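PDB 3F1B: TetR-like transcriptional regulator from Rhodococcus, which probably binds cis-regulatory DNA through an N-terminal helix-turn-helix domain and regulates transcription, as TetR-family regulators do. Local coordinates for residues A[169-172]-A[176-179]; A[100-103]-A[108-111]; A[132-137]-A[160-165]. One frame throughout, in Å; residues are numbered along the deposited sequence.

Contact 1 of 3, residues A[169-172]-A[176-179]; sequences ADRV and EIEV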
loop_
_atom_site.group_PDB
_atom_site.type_symbol
_atom_site.label_atom_id
_atom_site.label_comp_id
_atom_site.label_asym_id
_atom_site.label_seq_id
_atom_site.Cartn_x
_atom_site.Cartn_y
_atom_site.Cartn_z
ATOM N N ALA A 169 -8.154 -1.340 -7.237
ATOM C CA ALA A 169 -7.722 -0.221 -8.016
ATOM C C ALA A 169 -6.449 -0.587 -8.764
ATOM O O ALA A 169 -6.400 -0.396 -9.972
ATOM C CB ALA A 169 -7.505 0.988 -7.129
ATOM N N ASP A 170 -5.446 -1.136 -8.084
ATOM C CA ASP A 170 -4.196 -1.618 -8.761
ATOM C C ASP A 170 -4.458 -2.473 -9.978
ATOM O O ASP A 170 -3.869 -2.291 -11.011
ATOM C CB ASP A 170 -3.361 -2.504 -7.832
ATOM C CG ASP A 170 -2.028 -1.897 -7.465
ATOM O OD1 ASP A 170 -1.735 -0.762 -7.926
ATOM O OD2 ASP A 170 -1.256 -2.568 -6.703
ATOM N N ARG A 171 -5.332 -3.447 -9.834
ATOM C CA ARG A 171 -5.676 -4.299 -10.946
ATOM C C ARG A 171 -6.530 -3.567 -12.005
ATOM O O ARG A 171 -6.365 -3.824 -13.184
ATOM C CB ARG A 171 -6.377 -5.564 -10.448
ATOM C CG ARG A 171 -5.487 -6.452 -9.613
ATOM C CD ARG A 171 -4.463 -7.197 -10.439
ATOM N NE ARG A 171 -3.302 -7.536 -9.606
ATOM C CZ ARG A 171 -2.888 -8.775 -9.296
ATOM N NH1 ARG A 171 -3.512 -9.878 -9.742
ATOM N NH2 ARG A 171 -1.816 -8.912 -8.529
ATOM N N VAL A 172 -7.443 -2.695 -11.593
ATOM C CA VAL A 172 -8.119 -1.818 -12.524
ATOM C C VAL A 172 -7.088 -0.961 -13.304
ATOM O O VAL A 172 -7.075 -0.993 -14.516
ATOM C CB VAL A 172 -9.198 -0.947 -11.817
ATOM C CG1 VAL A 172 -9.630 0.208 -12.692
ATOM C CG2 VAL A 172 -10.374 -1.803 -11.412
ATOM N N GLU A 176 -6.590 -5.292 -15.750
ATOM C CA GLU A 176 -6.922 -6.672 -15.536
ATOM C C GLU A 176 -8.354 -6.789 -15.069
ATOM O O GLU A 176 -8.932 -7.841 -15.202
ATOM C CB GLU A 176 -5.964 -7.308 -14.540
ATOM C CG GLU A 176 -4.553 -7.453 -15.117
ATOM C CD GLU A 176 -3.477 -7.355 -14.038
ATOM O OE1 GLU A 176 -3.032 -8.423 -13.535
ATOM O OE2 GLU A 176 -3.097 -6.207 -13.670
ATOM N N ILE A 177 -8.938 -5.717 -14.522
ATOM C CA ILE A 177 -10.341 -5.787 -14.055
ATOM C C ILE A 177 -11.110 -4.620 -14.587
ATOM O O ILE A 177 -10.635 -3.488 -14.480
ATOM C CB ILE A 177 -10.502 -5.678 -12.496
ATOM C CG1 ILE A 177 -9.326 -6.292 -11.740
ATOM C CG2 ILE A 177 -11.892 -6.186 -12.053
ATOM C CD1 ILE A 177 -9.140 -7.815 -11.944
ATOM N N GLU A 178 -12.326 -4.872 -15.065
ATOM C CA GLU A 178 -13.232 -3.786 -15.482
ATOM C C GLU A 178 -13.770 -2.997 -14.299
ATOM O O GLU A 178 -13.978 -3.557 -13.207
ATOM C CB GLU A 178 -14.398 -4.342 -16.261
ATOM C CG GLU A 178 -14.240 -4.275 -17.732
ATOM C CD GLU A 178 -15.189 -5.213 -18.428
ATOM O OE1 GLU A 178 -16.172 -5.641 -17.799
ATOM O OE2 GLU A 178 -14.961 -5.543 -19.603
ATOM N N VAL A 179 -13.992 -1.702 -14.509
ATOM C CA VAL A 179 -14.480 -0.821 -13.446
ATOM C C VAL A 179 -15.727 -1.344 -12.711
ATOM O O VAL A 179 -15.757 -1.395 -11.471
ATOM C CB VAL A 179 -14.688 0.599 -13.963
ATOM C CG1 VAL A 179 -15.558 1.430 -12.982
ATOM C CG2 VAL A 179 -13.322 1.242 -14.171
#
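The turn that ends helix 153-173 and leads into helix 179-196, the last two helices of the C-terminal TetR-like domain, folds back so that Arg171 and Val172 meet the incoming residues Glu176 and Ile177. The carbonyl of Arg171 holds the backbone: Glu176 N donates to Arg171 O at 3.0 Å, a moderately bent bond (144° at the hydrogen), and the amide of Ile177 adds a weak second one to the same oxygen. Ile177 lies against the root of the arginine, its CG1 3.3 Å from Arg171 CB. Beyond that the arginine chain turns at chi2 (-74°) and crosses the Glu176 side chain at a slant, with Glu176 OE1 3.6 Å from Arg171 CD. Guanidinium and carboxylate planes are nearly parallel, 10° apart, yet OE1 is 4.0 Å from Arg171 NE and well out of the guanidinium plane, so at most a weak charge attraction is likely, and no N-H points at the oxygen. The salt bridge of Arg171 goes instead to Asp131 of the second subunit. Val172 crosses Ile177 at about a right angle, CG2 near Ile177 O and CB, while its CG1 reaches Val179 CG2 at 4.1 Å; Leu99 and Val102 of helix 87-104 touch the same valine. Glu178 takes the N-cap position of the next helix, completing a short link between consecutive helices of the all-helical TetR-family C-terminal domain.

Contact 2 of 3, residues A[100-103]-A[108-111]; sequences GFVG and SWMV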
loop_
_atom_site.group_PDB
_atom_site.type_symbol
_atom_site.label_atom_id
_atom_site.label_comp_id
_atom_site.label_asym_id
_atom_site.label_seq_id
_atom_site.Cartn_x
_atom_site.Cartn_y
_atom_site.Cartn_z
ATOM N N GLY A 100 -12.997 4.635 -11.930
ATOM C CA GLY A 100 -12.939 5.225 -13.292
ATOM C C GLY A 100 -11.704 6.111 -13.453
ATOM O O GLY A 100 -11.038 6.102 -14.510
ATOM N N PHE A 101 -11.353 6.839 -12.395
ATOM C CA PHE A 101 -10.145 7.668 -12.413
ATOM C C PHE A 101 -8.823 6.843 -12.538
ATOM O O PHE A 101 -7.878 7.208 -13.249
ATOM C CB PHE A 101 -10.095 8.505 -11.154
ATOM C CG PHE A 101 -8.740 9.123 -10.893
ATOM C CD1 PHE A 101 -8.403 10.353 -11.457
ATOM C CD2 PHE A 101 -7.800 8.478 -10.086
ATOM C CE1 PHE A 101 -7.158 10.917 -11.210
ATOM C CE2 PHE A 101 -6.536 9.069 -9.854
ATOM C CZ PHE A 101 -6.240 10.278 -10.424
ATOM N N VAL A 102 -8.763 5.740 -11.825
ATOM C CA VAL A 102 -7.590 4.903 -11.813
ATOM C C VAL A 102 -7.441 4.306 -13.229
ATOM O O VAL A 102 -6.356 4.238 -13.792
ATOM C CB VAL A 102 -7.807 3.829 -10.744
ATOM C CG1 VAL A 102 -7.049 2.570 -11.073
ATOM C CG2 VAL A 102 -7.470 4.396 -9.356
ATOM N N GLY A 103 -8.563 3.916 -13.798
ATOM C CA GLY A 103 -8.583 3.273 -15.069
ATOM C C GLY A 103 -8.051 4.183 -16.135
ATOM O O GLY A 103 -7.330 3.719 -17.014
ATOM N N SER A 108 -1.015 8.234 -12.454
ATOM C CA SER A 108 -1.161 9.122 -11.347
ATOM C C SER A 108 -1.641 8.356 -10.148
ATOM O O SER A 108 -1.324 8.733 -9.011
ATOM C CB SER A 108 -2.098 10.278 -11.677
ATOM O OG SER A 108 -3.120 9.874 -12.563
ATOM N N TRP A 109 -2.366 7.265 -10.397
ATOM C CA TRP A 109 -2.704 6.347 -9.343
ATOM C C TRP A 109 -1.457 5.713 -8.772
ATOM O O TRP A 109 -1.340 5.578 -7.560
ATOM C CB TRP A 109 -3.617 5.245 -9.845
ATOM C CG TRP A 109 -3.749 4.167 -8.828
ATOM C CD1 TRP A 109 -3.281 2.894 -8.925
ATOM C CD2 TRP A 109 -4.365 4.282 -7.502
ATOM N NE1 TRP A 109 -3.584 2.193 -7.756
ATOM C CE2 TRP A 109 -4.257 3.019 -6.882
ATOM C CE3 TRP A 109 -4.981 5.340 -6.791
ATOM C CZ2 TRP A 109 -4.737 2.771 -5.577
ATOM C CZ3 TRP A 109 -5.440 5.094 -5.503
ATOM C CH2 TRP A 109 -5.323 3.807 -4.910
HETATM N N MSE A 110 -0.520 5.342 -9.636
HETATM C CA MSE A 110 0.737 4.784 -9.167
HETATM C C MSE A 110 1.557 5.705 -8.280
HETATM O O MSE A 110 2.070 5.258 -7.231
HETATM C CB MSE A 110 1.592 4.331 -10.336
HETATM C CG MSE A 110 1.094 3.029 -10.899
HETATM SE SE MSE A 110 1.915 2.737 -12.625
HETATM C CE MSE A 110 3.604 1.966 -11.955
ATOM N N VAL A 111 1.694 6.979 -8.688
ATOM C CA VAL A 111 2.413 7.968 -7.874
ATOM C C VAL A 111 1.693 8.092 -6.504
ATOM O O VAL A 111 2.324 8.046 -5.422
ATOM C CB VAL A 111 2.582 9.299 -8.652
ATOM C CG1 VAL A 111 3.043 10.417 -7.753
ATOM C CG2 VAL A 111 3.585 9.120 -9.810
#
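Val102 and Trp109 make the close half of this contact, where helix 87-104 breaks and helix 106-115 sets off in a new direction. The valine presents one methyl to the indole: CG2 sits 3.4 Å above the ring plane, displaced toward the rim, with Trp109 CD2 its nearest atom at 3.6 Å and CE3 at 3.7 Å. The two side chains meet at a slant. With CG anti to the backbone N (chi1 169°), the indole extends to where the Val102 methyl covers one of its faces. Phe98 meets the same indole edge-to-face and Tyr113 stacks on it, while NE1 has a weak hydrogen bond to Asp170 OD1, so the tryptophan is hemmed in by aromatic and aliphatic groups.

The second half is looser. Phe101 touches Ser108 through a single pair, ring atom CZ and the hydroxyl OG, 3.8 Å apart; no hydrogen bond crosses between the segments. The hydroxyl is bonded instead to the main-chain oxygen of His105, in the bend between the helices, and the imidazole of His105 meets the Phe101 ring at a shallow angle. Toward solvent, Gly103 is exposed and adds nothing to the packing, in contrast to the four buried residues that touch. A bend between successive helices, closed over an aromatic cluster and covered by helix 58-77 and helix 153-173, belongs to the helical bundle of the TetR-family C-terminal domain.

Contact 3 of 3, residues A[132-137]-A[160-165]; sequences RLIELT and ALVGAG. With SO4 (sulfate ion), chain B.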
loop_
_atom_site.group_PDB
_atom_site.type_symbol
_atom_site.label_atom_id
_atom_site.label_comp_id
_atom_site.label_asym_id
_atom_site.label_seq_id
_atom_site.Cartn_x
_atom_site.Cartn_y
_atom_site.Cartn_z
ATOM N N ARG A 132 -8.493 10.091 6.398
ATOM C CA ARG A 132 -9.672 10.874 6.251
ATOM C C ARG A 132 -10.654 10.069 5.396
ATOM O O ARG A 132 -11.833 9.971 5.747
ATOM C CB ARG A 132 -9.336 12.257 5.660
ATOM C CG ARG A 132 -10.565 13.147 5.384
ATOM C CD ARG A 132 -11.537 13.175 6.573
ATOM N NE ARG A 132 -12.761 13.925 6.302
ATOM C CZ ARG A 132 -13.718 14.167 7.207
ATOM N NH1 ARG A 132 -13.639 13.689 8.456
ATOM N NH2 ARG A 132 -14.783 14.878 6.863
ATOM N N LEU A 133 -10.178 9.455 4.313
ATOM C CA LEU A 133 -11.036 8.631 3.444
ATOM C C LEU A 133 -11.640 7.462 4.219
ATOM O O LEU A 133 -12.846 7.195 4.101
ATOM C CB LEU A 133 -10.271 8.078 2.242
ATOM C CG LEU A 133 -9.919 9.020 1.118
ATOM C CD1 LEU A 133 -9.060 8.349 0.049
ATOM C CD2 LEU A 133 -11.171 9.575 0.498
ATOM N N ILE A 134 -10.827 6.759 5.009
ATOM C CA ILE A 134 -11.344 5.690 5.908
ATOM C C ILE A 134 -12.452 6.166 6.887
ATOM O O ILE A 134 -13.479 5.499 7.054
ATOM C CB ILE A 134 -10.173 4.993 6.656
ATOM C CG1 ILE A 134 -9.365 4.159 5.685
ATOM C CG2 ILE A 134 -10.698 4.113 7.839
ATOM C CD1 ILE A 134 -7.934 3.865 6.170
ATOM N N GLU A 135 -12.231 7.317 7.529
ATOM C CA GLU A 135 -13.204 8.012 8.354
ATOM C C GLU A 135 -14.483 8.397 7.611
ATOM O O GLU A 135 -15.572 8.281 8.137
ATOM C CB GLU A 135 -12.534 9.279 8.905
ATOM C CG GLU A 135 -13.479 10.276 9.583
ATOM C CD GLU A 135 -12.759 11.523 10.183
ATOM O OE1 GLU A 135 -13.195 11.994 11.256
ATOM O OE2 GLU A 135 -11.781 12.047 9.591
ATOM N N LEU A 136 -14.357 8.894 6.390
ATOM C CA LEU A 136 -15.537 9.192 5.595
ATOM C C LEU A 136 -16.331 7.912 5.300
ATOM O O LEU A 136 -17.553 7.924 5.299
ATOM C CB LEU A 136 -15.149 9.872 4.278
ATOM C CG LEU A 136 -14.864 11.378 4.425
ATOM C CD1 LEU A 136 -13.944 11.955 3.312
ATOM C CD2 LEU A 136 -16.142 12.270 4.680
ATOM N N THR A 137 -15.632 6.802 5.075
ATOM C CA THR A 137 -16.278 5.563 4.712
ATOM C C THR A 137 -17.016 4.953 5.884
ATOM O O THR A 137 -18.089 4.363 5.702
ATOM C CB THR A 137 -15.208 4.572 4.215
ATOM O OG1 THR A 137 -14.593 5.157 3.084
ATOM C CG2 THR A 137 -15.789 3.242 3.816
ATOM N N ALA A 160 -11.027 -2.242 6.088
ATOM C CA ALA A 160 -10.969 -3.388 5.185
ATOM C C ALA A 160 -11.441 -3.037 3.752
ATOM O O ALA A 160 -10.807 -3.481 2.788
ATOM C CB ALA A 160 -11.803 -4.484 5.719
ATOM N N LEU A 161 -12.559 -2.298 3.616
ATOM C CA LEU A 161 -13.089 -1.842 2.309
ATOM C C LEU A 161 -12.101 -0.917 1.562
ATOM O O LEU A 161 -11.970 -0.958 0.326
ATOM C CB LEU A 161 -14.388 -1.059 2.535
ATOM C CG LEU A 161 -15.551 -0.962 1.495
ATOM C CD1 LEU A 161 -16.189 0.417 1.382
ATOM C CD2 LEU A 161 -15.301 -1.554 0.034
ATOM N N VAL A 162 -11.388 -0.064 2.292
ATOM C CA VAL A 162 -10.443 0.849 1.632
ATOM C C VAL A 162 -9.195 0.105 1.168
ATOM O O VAL A 162 -8.671 0.344 0.051
ATOM C CB VAL A 162 -10.054 2.034 2.552
ATOM C CG1 VAL A 162 -8.834 2.830 1.986
ATOM C CG2 VAL A 162 -11.285 2.971 2.708
ATOM N N GLY A 163 -8.728 -0.797 2.030
ATOM C CA GLY A 163 -7.632 -1.643 1.684
ATOM C C GLY A 163 -7.985 -2.484 0.488
ATOM O O GLY A 163 -7.168 -2.660 -0.386
ATOM N N ALA A 164 -9.198 -3.028 0.463
ATOM C CA ALA A 164 -9.651 -3.832 -0.678
ATOM C C ALA A 164 -9.726 -2.991 -1.977
ATOM O O ALA A 164 -9.280 -3.426 -3.005
ATOM C CB ALA A 164 -11.010 -4.506 -0.358
ATOM N N GLY A 165 -10.245 -1.776 -1.869
ATOM C CA GLY A 165 -10.348 -0.826 -2.954
ATOM C C GLY A 165 -9.001 -0.438 -3.508
ATOM O O GLY A 165 -8.851 -0.262 -4.746
HETATM S S SO4 B . -17.392 14.425 8.729
HETATM O O1 SO4 B . -17.869 14.416 10.109
HETATM O O2 SO4 B . -16.905 15.771 8.407
HETATM O O3 SO4 B . -16.313 13.451 8.629
HETATM O O4 SO4 B . -18.460 14.025 7.810
#
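Helix 126-143 packs across helix 153-173 in the C-terminal helical domain, and Ile134, Thr137, Leu161 and Val162 carry the contact. The axes of the two short segments pass 9.9 Å apart at 124°. Val162 is central. Its CG2 lies 3.7 Å from Ile134 CG1, the branch that stands anti to the carbonyl carbon (chi1 -70°), and the same methyl approaches Thr137 OG1 at 4.0 Å. Thr137 divides its labour: the methyl CG2 reaches across to Leu161 CD1 at 3.8 Å, while the hydroxyl turns back to its own helix and donates to Leu133 O at 2.9 Å. That oxygen also takes the helical bond from Thr137 N, the two donors coming from opposite faces of the carbonyl plane. A serine in place of Thr137 would probably keep the hydroxyl bond but leave Leu161 CD1 without its methyl partner and open a gap beside it.

Away from this interface Arg132 binds a sulfate, probably from the crystallisation liquor. Its NH2 gives a fairly straight bond (163°) to sulfate O2, which lies at the edge of the guanidinium and in its plane; weaker ones run from NH1 and NH2 to O3, and NH1 also forms a salt bridge with Glu135 OE2, 2.7 Å away and met from above the carboxylate plane. Among the neighbouring helices, helix 58-77 packs on Leu133, helix 179-196 covers Leu161 and Ala164, and Arg171 of the second subunit lies against Ile134.

How the contacts relate
Contact 2 is the core member, its centre about 6 Å from the centre of the chain and every touching residue buried; contact 1 lies at the surface and contact 3 is partly buried. Contacts 1 and 3 share helix 153-173, one at its C-terminal end and one further back, their centres about 17 Å apart, and both touch the second subunit. Contacts 1 and 2 meet directly: Ala169 packs on Val102 and Trp109, and Val172 on Val102, joining the end of helix 153-173 to the bend of contact 2. Contact 1 combines main-chain hydrogen bonds and a distant charge pair with apolar packing; in contacts 2 and 3 the hydroxyls of Ser108 and Thr137 bond main-chain oxygens, not across the contact.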